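Local coordinates for protein tyrosine--tRNA ligase, mitochondrial (Emericella nidulans, PDB 5IHX) that probably attaches L-tyrosine to mitochondrial tRNA(Tyr) at the cost of ATP, as a class I aminoacyl-tRNA synthetase, at residues W92-G97 with Y156-I161; V66-G71 with M88-G93; L359-V364 with E372-S377; K341-Q346 with R353-A358. All blocks are in the same frame, centred on the assembly; numbering follows the deposited sequence.

Interaction 1 of 4, residues W92-G97 with Y156-I161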
# COMPACT_ATOMS: atom_id res chain seq x y z
N TRP A 92 -14.57 1.39 -31.61
CA TRP A 92 -14.68 2.57 -32.46
C TRP A 92 -13.34 3.29 -32.55
O TRP A 92 -12.89 3.67 -33.63
CB TRP A 92 -15.75 3.52 -31.93
CG TRP A 92 -17.13 3.16 -32.36
CD1 TRP A 92 -18.18 2.83 -31.56
CD2 TRP A 92 -17.62 3.08 -33.71
NE1 TRP A 92 -19.30 2.56 -32.32
CE2 TRP A 92 -18.97 2.71 -33.64
CE3 TRP A 92 -17.04 3.30 -34.96
CZ2 TRP A 92 -19.76 2.55 -34.78
CZ3 TRP A 92 -17.82 3.14 -36.09
CH2 TRP A 92 -19.17 2.77 -35.99
N GLY A 93 -12.71 3.48 -31.39
CA GLY A 93 -11.40 4.11 -31.33
C GLY A 93 -10.40 3.42 -32.23
O GLY A 93 -9.67 4.07 -32.98
N TYR A 94 -10.38 2.09 -32.18
CA TYR A 94 -9.44 1.30 -32.97
C TYR A 94 -9.62 1.56 -34.47
O TYR A 94 -8.66 1.88 -35.16
CB TYR A 94 -9.61 -0.19 -32.68
CG TYR A 94 -8.69 -1.08 -33.50
CD1 TYR A 94 -7.31 -0.98 -33.38
CD2 TYR A 94 -9.21 -2.02 -34.38
CE1 TYR A 94 -6.47 -1.80 -34.13
CE2 TYR A 94 -8.38 -2.84 -35.13
CZ TYR A 94 -7.01 -2.72 -35.00
OH TYR A 94 -6.18 -3.53 -35.74
N VAL A 95 -10.85 1.43 -34.96
CA VAL A 95 -11.11 1.59 -36.38
C VAL A 95 -11.03 3.06 -36.80
O VAL A 95 -10.98 3.37 -37.99
CB VAL A 95 -12.49 1.01 -36.79
CG1 VAL A 95 -12.55 -0.48 -36.44
CG2 VAL A 95 -13.63 1.76 -36.13
N TRP A 96 -11.02 3.97 -35.82
CA TRP A 96 -10.79 5.39 -36.09
C TRP A 96 -9.31 5.73 -36.15
O TRP A 96 -8.94 6.86 -36.49
CB TRP A 96 -11.49 6.25 -35.03
CG TRP A 96 -12.87 6.66 -35.44
CD1 TRP A 96 -13.90 5.83 -35.77
CD2 TRP A 96 -13.36 8.00 -35.57
NE1 TRP A 96 -15.01 6.58 -36.10
CE2 TRP A 96 -14.70 7.90 -35.98
CE3 TRP A 96 -12.80 9.26 -35.38
CZ2 TRP A 96 -15.49 9.03 -36.21
CZ3 TRP A 96 -13.58 10.37 -35.60
CH2 TRP A 96 -14.91 10.25 -36.01
N GLY A 97 -8.45 4.77 -35.82
CA GLY A 97 -7.02 4.97 -35.89
C GLY A 97 -6.42 5.52 -34.60
O GLY A 97 -5.27 5.97 -34.59
N TYR A 156 -14.24 -0.40 -42.65
CA TYR A 156 -13.07 0.14 -41.97
C TYR A 156 -11.87 -0.77 -42.22
O TYR A 156 -11.77 -1.85 -41.65
CB TYR A 156 -13.33 0.29 -40.46
CG TYR A 156 -14.52 1.15 -40.15
CD1 TYR A 156 -14.40 2.53 -40.02
CD2 TYR A 156 -15.79 0.60 -40.01
CE1 TYR A 156 -15.50 3.32 -39.74
CE2 TYR A 156 -16.89 1.38 -39.74
CZ TYR A 156 -16.74 2.74 -39.61
OH TYR A 156 -17.84 3.52 -39.34
N LYS A 157 -10.98 -0.32 -43.10
CA LYS A 157 -9.83 -1.11 -43.51
C LYS A 157 -8.62 -0.75 -42.66
O LYS A 157 -8.26 0.42 -42.55
CB LYS A 157 -9.51 -0.88 -44.99
N ARG A 158 -8.01 -1.76 -42.05
CA ARG A 158 -6.90 -1.55 -41.13
C ARG A 158 -5.73 -0.83 -41.80
O ARG A 158 -5.28 -1.21 -42.88
CB ARG A 158 -6.42 -2.89 -40.57
CG ARG A 158 -5.16 -2.80 -39.72
CD ARG A 158 -4.85 -4.11 -39.02
NE ARG A 158 -3.50 -4.13 -38.45
CZ ARG A 158 -3.04 -5.08 -37.64
NH1 ARG A 158 -3.81 -6.09 -37.27
NH2 ARG A 158 -1.80 -5.00 -37.18
N GLN A 159 -5.27 0.22 -41.13
CA GLN A 159 -4.10 0.98 -41.58
C GLN A 159 -2.92 0.65 -40.67
O GLN A 159 -3.09 0.18 -39.55
CB GLN A 159 -4.39 2.48 -41.57
CG GLN A 159 -5.57 2.89 -42.44
CD GLN A 159 -5.36 2.53 -43.90
OE1 GLN A 159 -4.24 2.59 -44.41
NE2 GLN A 159 -6.43 2.13 -44.57
N MET A 160 -1.71 0.90 -41.18
CA MET A 160 -0.49 0.60 -40.44
C MET A 160 -0.44 1.34 -39.10
O MET A 160 0.14 0.84 -38.14
CB MET A 160 0.73 0.95 -41.28
N ILE A 161 -1.04 2.52 -39.06
CA ILE A 161 -0.98 3.36 -37.87
C ILE A 161 -1.96 2.90 -36.79
O ILE A 161 -1.84 3.31 -35.63
CB ILE A 161 -1.24 4.85 -38.23
CG1 ILE A 161 -0.87 5.74 -37.04
CG2 ILE A 161 -2.68 5.06 -38.67
CD1 ILE A 161 -0.81 7.21 -37.37
O HOH W 1 -3.07 4.61 -33.63

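Interaction 2 of 4, residues V66-G71 with M88-G93. With TYR (tyrosine), chain C.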
# COMPACT_ATOMS: atom_id res chain seq x y z
N VAL A 66 -4.96 10.76 -29.52
CA VAL A 66 -4.62 10.32 -28.17
C VAL A 66 -4.98 8.86 -27.91
O VAL A 66 -5.88 8.31 -28.53
CB VAL A 66 -5.33 11.17 -27.09
CG1 VAL A 66 -4.90 12.61 -27.20
CG2 VAL A 66 -6.85 11.04 -27.20
N GLY A 67 -4.25 8.26 -26.98
CA GLY A 67 -4.55 6.91 -26.54
C GLY A 67 -5.71 6.90 -25.57
O GLY A 67 -5.93 7.86 -24.83
N ILE A 68 -6.46 5.80 -25.58
CA ILE A 68 -7.60 5.64 -24.68
C ILE A 68 -7.62 4.20 -24.18
O ILE A 68 -7.25 3.29 -24.91
CB ILE A 68 -8.93 5.97 -25.37
CG1 ILE A 68 -10.11 5.74 -24.42
CG2 ILE A 68 -9.10 5.16 -26.65
CD1 ILE A 68 -11.42 6.31 -24.92
N TYR A 69 -8.03 3.99 -22.93
CA TYR A 69 -8.09 2.63 -22.39
C TYR A 69 -9.31 2.40 -21.52
O TYR A 69 -9.91 3.34 -20.98
CB TYR A 69 -6.81 2.31 -21.60
CG TYR A 69 -6.87 2.63 -20.11
CD1 TYR A 69 -7.20 1.64 -19.19
CD2 TYR A 69 -6.57 3.90 -19.63
CE1 TYR A 69 -7.24 1.91 -17.84
CE2 TYR A 69 -6.61 4.17 -18.27
CZ TYR A 69 -6.94 3.17 -17.38
OH TYR A 69 -6.98 3.44 -16.03
N ALA A 70 -9.67 1.13 -21.41
CA ALA A 70 -10.72 0.68 -20.51
C ALA A 70 -10.19 -0.52 -19.73
O ALA A 70 -9.47 -1.34 -20.28
CB ALA A 70 -11.97 0.31 -21.27
N GLY A 71 -10.55 -0.59 -18.45
CA GLY A 71 -10.09 -1.67 -17.59
C GLY A 71 -11.19 -2.65 -17.25
O GLY A 71 -12.37 -2.31 -17.24
N MET A 88 -17.01 -1.22 -26.70
CA MET A 88 -17.55 -0.71 -27.96
C MET A 88 -16.89 0.63 -28.27
O MET A 88 -16.62 0.94 -29.43
CB MET A 88 -19.07 -0.55 -27.88
CG MET A 88 -19.85 -1.85 -27.75
SD MET A 88 -19.54 -3.04 -29.07
CE MET A 88 -19.92 -2.06 -30.52
N VAL A 89 -16.63 1.43 -27.23
CA VAL A 89 -15.91 2.69 -27.40
C VAL A 89 -14.50 2.45 -27.93
O VAL A 89 -14.04 3.15 -28.83
CB VAL A 89 -15.85 3.49 -26.08
CG1 VAL A 89 -14.88 4.66 -26.18
CG2 VAL A 89 -17.23 3.98 -25.69
N LEU A 90 -13.81 1.46 -27.37
CA LEU A 90 -12.46 1.14 -27.81
C LEU A 90 -12.47 0.57 -29.23
O LEU A 90 -11.55 0.81 -30.01
CB LEU A 90 -11.78 0.14 -26.86
CG LEU A 90 -11.52 0.59 -25.42
CD1 LEU A 90 -10.71 -0.48 -24.69
CD2 LEU A 90 -10.81 1.94 -25.35
N ALA A 91 -13.51 -0.19 -29.55
CA ALA A 91 -13.67 -0.74 -30.89
C ALA A 91 -13.74 0.40 -31.91
O ALA A 91 -13.07 0.37 -32.94
CB ALA A 91 -14.91 -1.61 -30.97
N TRP A 92 -14.57 1.39 -31.61
CA TRP A 92 -14.68 2.57 -32.46
C TRP A 92 -13.34 3.29 -32.55
O TRP A 92 -12.89 3.67 -33.63
CB TRP A 92 -15.75 3.52 -31.93
CG TRP A 92 -17.13 3.16 -32.36
CD1 TRP A 92 -18.18 2.83 -31.56
CD2 TRP A 92 -17.62 3.08 -33.71
NE1 TRP A 92 -19.30 2.56 -32.32
CE2 TRP A 92 -18.97 2.71 -33.64
CE3 TRP A 92 -17.04 3.30 -34.96
CZ2 TRP A 92 -19.76 2.55 -34.78
CZ3 TRP A 92 -17.82 3.14 -36.09
CH2 TRP A 92 -19.17 2.77 -35.99
N GLY A 93 -12.71 3.48 -31.39
CA GLY A 93 -11.40 4.11 -31.33
C GLY A 93 -10.40 3.42 -32.23
O GLY A 93 -9.67 4.07 -32.98
N TYR C . -12.13 -0.81 -11.50
CA TYR C . -12.77 -1.20 -12.79
C TYR C . -13.99 -2.08 -12.54
O TYR C . -14.93 -2.12 -13.34
CB TYR C . -11.77 -1.94 -13.68
CG TYR C . -10.46 -1.21 -13.83
CD1 TYR C . -10.39 0.01 -14.49
CD2 TYR C . -9.28 -1.74 -13.31
CE1 TYR C . -9.19 0.68 -14.63
CE2 TYR C . -8.08 -1.08 -13.45
CZ TYR C . -8.04 0.13 -14.11
OH TYR C . -6.84 0.79 -14.24
OXT TYR C . -14.06 -2.78 -11.53

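Interaction 3 of 4, residues L359-V364 with E372-S377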
# COMPACT_ATOMS: atom_id res chain seq x y z
N LEU A 359 -30.19 -6.20 -34.77
CA LEU A 359 -29.34 -5.97 -33.61
C LEU A 359 -28.69 -7.27 -33.15
O LEU A 359 -27.49 -7.33 -32.91
CB LEU A 359 -30.16 -5.37 -32.46
CG LEU A 359 -29.50 -5.34 -31.08
CD1 LEU A 359 -28.27 -4.45 -31.07
CD2 LEU A 359 -30.50 -4.89 -30.02
N ALA A 360 -29.51 -8.32 -33.03
CA ALA A 360 -29.03 -9.62 -32.58
C ALA A 360 -28.00 -10.19 -33.54
O ALA A 360 -26.98 -10.73 -33.12
CB ALA A 360 -30.20 -10.58 -32.42
N TYR A 361 -28.27 -10.07 -34.84
CA TYR A 361 -27.37 -10.61 -35.85
C TYR A 361 -26.01 -9.94 -35.79
O TYR A 361 -24.98 -10.62 -35.75
CB TYR A 361 -27.97 -10.45 -37.25
CG TYR A 361 -27.11 -11.05 -38.34
CD1 TYR A 361 -27.33 -12.35 -38.79
CD2 TYR A 361 -26.08 -10.33 -38.91
CE1 TYR A 361 -26.54 -12.90 -39.78
CE2 TYR A 361 -25.28 -10.87 -39.90
CZ TYR A 361 -25.52 -12.15 -40.33
OH TYR A 361 -24.73 -12.70 -41.32
N GLU A 362 -26.01 -8.61 -35.79
CA GLU A 362 -24.77 -7.85 -35.78
C GLU A 362 -23.90 -8.19 -34.58
O GLU A 362 -22.69 -8.40 -34.73
CB GLU A 362 -25.08 -6.35 -35.79
CG GLU A 362 -25.55 -5.82 -37.13
CD GLU A 362 -24.48 -5.92 -38.20
OE1 GLU A 362 -24.81 -6.32 -39.34
OE2 GLU A 362 -23.30 -5.60 -37.90
N PHE A 363 -24.49 -8.24 -33.39
CA PHE A 363 -23.71 -8.45 -32.19
C PHE A 363 -23.19 -9.88 -32.12
O PHE A 363 -22.07 -10.12 -31.65
CB PHE A 363 -24.52 -8.13 -30.94
CG PHE A 363 -23.69 -8.12 -29.68
CD1 PHE A 363 -22.90 -7.03 -29.37
CD2 PHE A 363 -23.68 -9.21 -28.83
CE1 PHE A 363 -22.12 -7.02 -28.23
CE2 PHE A 363 -22.91 -9.21 -27.69
CZ PHE A 363 -22.13 -8.11 -27.39
N VAL A 364 -23.99 -10.84 -32.57
CA VAL A 364 -23.55 -12.23 -32.60
C VAL A 364 -22.40 -12.37 -33.60
O VAL A 364 -21.44 -13.09 -33.35
CB VAL A 364 -24.69 -13.20 -32.95
CG1 VAL A 364 -24.15 -14.58 -33.32
CG2 VAL A 364 -25.66 -13.31 -31.79
N GLU A 372 -21.78 -18.27 -37.24
CA GLU A 372 -22.64 -18.42 -36.07
C GLU A 372 -23.87 -17.54 -36.20
O GLU A 372 -24.98 -17.96 -35.87
CB GLU A 372 -21.88 -18.08 -34.79
CG GLU A 372 -20.85 -19.14 -34.41
CD GLU A 372 -21.50 -20.39 -33.84
OE1 GLU A 372 -20.77 -21.36 -33.56
OE2 GLU A 372 -22.74 -20.40 -33.69
N ALA A 373 -23.68 -16.32 -36.70
CA ALA A 373 -24.78 -15.38 -36.85
C ALA A 373 -25.80 -15.91 -37.85
O ALA A 373 -27.01 -15.84 -37.61
CB ALA A 373 -24.25 -14.02 -37.30
N ASP A 374 -25.32 -16.43 -38.97
CA ASP A 374 -26.21 -17.02 -39.98
C ASP A 374 -27.00 -18.19 -39.41
O ASP A 374 -28.21 -18.27 -39.56
CB ASP A 374 -25.41 -17.48 -41.20
CG ASP A 374 -24.87 -16.32 -42.01
OD1 ASP A 374 -25.47 -15.22 -41.98
OD2 ASP A 374 -23.83 -16.50 -42.69
N ALA A 375 -26.30 -19.10 -38.73
CA ALA A 375 -26.93 -20.31 -38.21
C ALA A 375 -28.05 -20.00 -37.21
O ALA A 375 -29.16 -20.51 -37.34
CB ALA A 375 -25.89 -21.21 -37.56
N VAL A 376 -27.76 -19.18 -36.20
CA VAL A 376 -28.74 -18.93 -35.15
C VAL A 376 -29.91 -18.09 -35.64
O VAL A 376 -31.04 -18.28 -35.19
CB VAL A 376 -28.10 -18.23 -33.92
CG1 VAL A 376 -26.99 -19.09 -33.34
CG2 VAL A 376 -27.58 -16.84 -34.28
N SER A 377 -29.65 -17.18 -36.58
CA SER A 377 -30.72 -16.34 -37.12
C SER A 377 -31.69 -17.15 -37.97
O SER A 377 -32.90 -16.95 -37.91
CB SER A 377 -30.14 -15.19 -37.96
OG SER A 377 -29.33 -15.68 -39.01

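Interaction 4 of 4, residues K341-Q346 with R353-A358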
# COMPACT_ATOMS: atom_id res chain seq x y z
N LYS A 341 -33.29 3.59 -41.66
CA LYS A 341 -34.03 2.76 -42.61
C LYS A 341 -34.64 1.54 -41.91
O LYS A 341 -35.77 1.15 -42.21
CB LYS A 341 -33.11 2.32 -43.74
CG LYS A 341 -33.83 1.73 -44.95
CD LYS A 341 -32.85 1.26 -46.01
N ILE A 342 -33.90 0.95 -40.98
CA ILE A 342 -34.39 -0.19 -40.22
C ILE A 342 -35.55 0.22 -39.31
O ILE A 342 -36.53 -0.51 -39.16
CB ILE A 342 -33.27 -0.83 -39.36
CG1 ILE A 342 -32.24 -1.51 -40.26
CG2 ILE A 342 -33.84 -1.86 -38.39
CD1 ILE A 342 -30.93 -1.84 -39.55
N MET A 343 -35.42 1.39 -38.68
CA MET A 343 -36.42 1.86 -37.73
C MET A 343 -37.70 2.26 -38.45
O MET A 343 -38.79 2.11 -37.92
CB MET A 343 -35.88 3.02 -36.89
CG MET A 343 -34.85 2.59 -35.84
SD MET A 343 -35.40 1.22 -34.79
CE MET A 343 -36.89 1.90 -34.07
N GLU A 344 -37.56 2.79 -39.67
CA GLU A 344 -38.73 3.14 -40.47
C GLU A 344 -39.60 1.92 -40.74
O GLU A 344 -40.83 1.99 -40.64
CB GLU A 344 -38.30 3.76 -41.80
CG GLU A 344 -39.46 4.26 -42.66
CD GLU A 344 -39.00 4.81 -44.00
OE1 GLU A 344 -37.79 4.74 -44.29
OE2 GLU A 344 -39.86 5.31 -44.76
N GLU A 345 -38.97 0.80 -41.06
CA GLU A 345 -39.69 -0.45 -41.25
C GLU A 345 -40.20 -1.00 -39.92
O GLU A 345 -41.32 -1.50 -39.84
CB GLU A 345 -38.80 -1.48 -41.95
CG GLU A 345 -39.48 -2.82 -42.19
CD GLU A 345 -38.65 -3.75 -43.06
OE1 GLU A 345 -37.58 -3.32 -43.55
OE2 GLU A 345 -39.08 -4.91 -43.27
N GLN A 346 -39.37 -0.89 -38.89
CA GLN A 346 -39.73 -1.34 -37.55
C GLN A 346 -40.97 -0.61 -37.03
O GLN A 346 -41.87 -1.23 -36.46
CB GLN A 346 -38.55 -1.12 -36.59
CG GLN A 346 -38.83 -1.36 -35.11
CD GLN A 346 -38.83 -2.83 -34.74
OE1 GLN A 346 -38.64 -3.71 -35.58
NE2 GLN A 346 -39.03 -3.11 -33.45
N ARG A 353 -40.14 -7.60 -35.49
CA ARG A 353 -38.85 -7.52 -34.81
C ARG A 353 -37.70 -7.34 -35.80
O ARG A 353 -36.62 -7.91 -35.62
CB ARG A 353 -38.60 -8.77 -33.96
CG ARG A 353 -39.66 -9.04 -32.90
CD ARG A 353 -39.13 -8.80 -31.49
NE ARG A 353 -40.21 -8.61 -30.52
CZ ARG A 353 -40.03 -8.28 -29.24
NH1 ARG A 353 -38.81 -8.11 -28.76
NH2 ARG A 353 -41.08 -8.13 -28.45
N VAL A 354 -37.92 -6.54 -36.84
CA VAL A 354 -36.88 -6.28 -37.83
C VAL A 354 -35.67 -5.62 -37.18
O VAL A 354 -34.53 -5.95 -37.49
CB VAL A 354 -37.40 -5.39 -38.99
CG1 VAL A 354 -36.26 -4.97 -39.91
CG2 VAL A 354 -38.50 -6.11 -39.76
N ALA A 355 -35.93 -4.69 -36.27
CA ALA A 355 -34.86 -3.96 -35.60
C ALA A 355 -34.12 -4.87 -34.63
O ALA A 355 -32.89 -4.86 -34.56
CB ALA A 355 -35.41 -2.75 -34.88
N GLN A 356 -34.87 -5.68 -33.88
CA GLN A 356 -34.28 -6.57 -32.90
C GLN A 356 -33.43 -7.66 -33.55
O GLN A 356 -32.37 -8.03 -33.03
CB GLN A 356 -35.36 -7.21 -32.03
CG GLN A 356 -35.92 -6.32 -30.93
CD GLN A 356 -37.10 -5.47 -31.38
OE1 GLN A 356 -37.45 -5.45 -32.56
NE2 GLN A 356 -37.72 -4.78 -30.43
N HIS A 357 -33.89 -8.17 -34.69
CA HIS A 357 -33.16 -9.21 -35.41
C HIS A 357 -31.86 -8.68 -36.00
O HIS A 357 -30.84 -9.35 -35.98
CB HIS A 357 -34.03 -9.82 -36.52
CG HIS A 357 -34.98 -10.87 -36.03
ND1 HIS A 357 -34.55 -12.09 -35.56
CD2 HIS A 357 -36.33 -10.89 -35.95
CE1 HIS A 357 -35.60 -12.81 -35.20
NE2 HIS A 357 -36.69 -12.11 -35.43
N ALA A 358 -31.91 -7.46 -36.53
CA ALA A 358 -30.71 -6.82 -37.06
C ALA A 358 -29.69 -6.59 -35.95
O ALA A 358 -28.49 -6.76 -36.14
CB ALA A 358 -31.06 -5.51 -37.74
O HOH W 2 -40.31 -4.83 -37.27

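Interaction 1 of 4, residues W92-G97 with Y156-I161
Tyr156 packs against Val95 and Trp92 at the end of helix 84-95. This is the tight part of the contact. Val95 CG2 lies over one face of the Tyr156 ring, 4.2 Å from the ring centroid, a CH-pi contact. The Trp92 indole turns its six-membered ring edge toward the Tyr156 ring, with the planes at 84°, in an offset edge-to-face pair. Trp92 CZ3 comes to 3.3 Å from Tyr156 OH, which lies near the indole plane.

The other side is looser, more polar and, at the exposed Arg158, open to solvent. Tyr94 CG stands anti to the backbone N (chi1 178°), which carries the phenol out to Arg158. There Tyr94 OH lies over one face of the guanidinium and 3.6 Å from Arg158 CD. The charge of Arg158 is met by a salt bridge to Glu148. Further along, a water donates to Gly97 O at 2.8 Å and to Ile161 O at 2.7 Å. Gly97 has positive phi and ends the helix in a Schellman motif.

The contact joins the loop between helix 126-153 and strand 164-168 to the last turn of helix 84-95. Trp162 packs on Val95 and Tyr156, and helix 37-44 meets Trp92.

Interaction 2 of 4, residues V66-G71 with M88-G93
This is a buried, apolar strand-to-helix contact, made by side-chain methyls, in the Rossmann-like catalytic domain of a class I synthetase. It lies within the beta-alpha-beta unit formed by strand 68-72, helix 84-95 and strand 100-104. Strand 68-71 and helix 88-93 run nearly antiparallel, at 154°, with their axes 8.8 Å apart.

Leu90 does most of the touching. With CG anti to the carbonyl carbon (chi1 -64°), its branched end lies against the strand, and the two methyls reach different residues. CD1 meets Ala70 CB at 3.7 Å. CD2 lies 3.9 Å from Ile68 CG2 and also rests near the Ile68 carbonyl oxygen. The far end of Ile68 turns to another helix residue: its CD1 meets Val89 CG1 at 4.0 Å, the two side chains crossing at about a right angle.

Tyr69 leaves the strand on the side away from the helix, and its hydroxyl reaches the bound tyrosine. Its OH donates to the OH of that ligand at 3.2 Å, and the ligand OH lies near the plane of the Tyr69 ring. Gly71 CA packs 3.5 Å from CD1 of the ligand. The ligand is also hydrogen-bonded to Tyr217, Asp113, Gln221 and Asp224.

The chemistry thus divides by strand side. Methyl packing holds the helix side without directional bonds, while Tyr69 on the substrate side supplies a polar contact to the bound amino acid.

Interaction 3 of 4, residues L359-V364 with E372-S377
Two consecutive helices, 354-368 and 370-383, fold back on each other here as a helical hairpin. The short segments 359-364 and 372-377 cross at 146°, with axes 8.9 Å apart.

Tyr361 reaches across to the second helix. Its CG is anti to the backbone N (chi1 -178°), which sends the ring over Ala373. Ala373 CB sits over one face of the ring, 3.8 Å from the centroid and offset toward the rim, as a CH-pi contact. At the edge of the ring, near its plane, lie Asp374 OD1 and Ser377 OG.

The phenol donates a hydrogen bond from Tyr361 OH to Asp374 OD1, at 2.7 Å. It reaches this oxygen from above the carboxylate plane, which is turned 37° from the ring plane. The other oxygen, Asp374 OD2, forms a salt bridge with Lys370. Both oxygens are engaged, which probably limits rotation of the carboxylate. The nearby lysine would probably help keep it ionised.

One turn on, Val364 makes the apolar half of the contact. Its CG1 packs 3.7 Å from Ala373 CA and 4.2 Å from Val376 CG2. The small Ala373 thus lies between the tyrosine ring and the valine, and the backbones come close: Val364 and Ala373 are the nearest pair by CA.

Helix 309-317 adds to the packing, with Tyr313 touching Ala360 and Ser377. The whole is an antiparallel helical hairpin, two successive helices packed through Ala373.

Interaction 4 of 4, residues K341-Q346 with R353-A358
Ala355 CB covers one face of the Gln346 amide, almost straight above Gln346 CD at 3.4 Å. A water lies on the other side of that plane. It donates to Gln346 OE1 at 2.6 Å and accepts from Val354 N. The Gln356 amide crosses at about a right angle, and its oxygen is tilted out of the Gln346 plane. Gln346 NE2 donates to Gln356 OE1 at 3.0 Å. The bond is bent, with 133° at the hydrogen. The other end of this second amide, Gln356 NE2, bonds to Thr319 O and to Asp321.

Gln346 OE1 faces the start of the next helix. It accepts from Ala355 N at 3.0 Å, and the bond is nearly straight, 169° at the hydrogen. The donor lies well above the Gln346 carbonyl plane. The Gln346 chain turns about the CB-CG bond (chi2 79°), which sets its amide beside this first turn.

The rest is apolar. Ile342 CG2 lies 3.6 Å from Ala355 CA, and its CD1 reaches Ala358 CB one turn on. Met343 SD touches Ala355 CB. At the margin, Glu345 crosses Val354 at about a right angle, while its carboxylate forms a salt bridge with Arg352.

Arg353 is the N-cap residue of helix 354-368. Gln346, from the preceding helix, takes up the N-H of Ala355 in the first turn, where helix N-H groups lack partners within their own helix. Helices 336-348 and 354-368 thus form an antiparallel pair of consecutive helices joined by a short loop, in the helical part that follows the nucleotide-binding fold.

Interactions 1 and 2 share helix 84-95, with centres 12 Å apart. Interaction 2 is the core contact: buried, apolar and next to the bound substrate. Interaction 1 lies at the end of the same helix and is partly buried, and rings, a water and a charged side chain take part. Interactions 3 and 4 both use helix 354-368, which they tie to the following and preceding helices. Both are partly buried and add directional polar bonds to methyl packing. A phenol-carboxylate bond serves interaction 3; amides and a helix start serve interaction 4. They lie about 24 Å (interaction 3) and about 28 Å (interaction 4), between centres, from the contacts on helix 84-95.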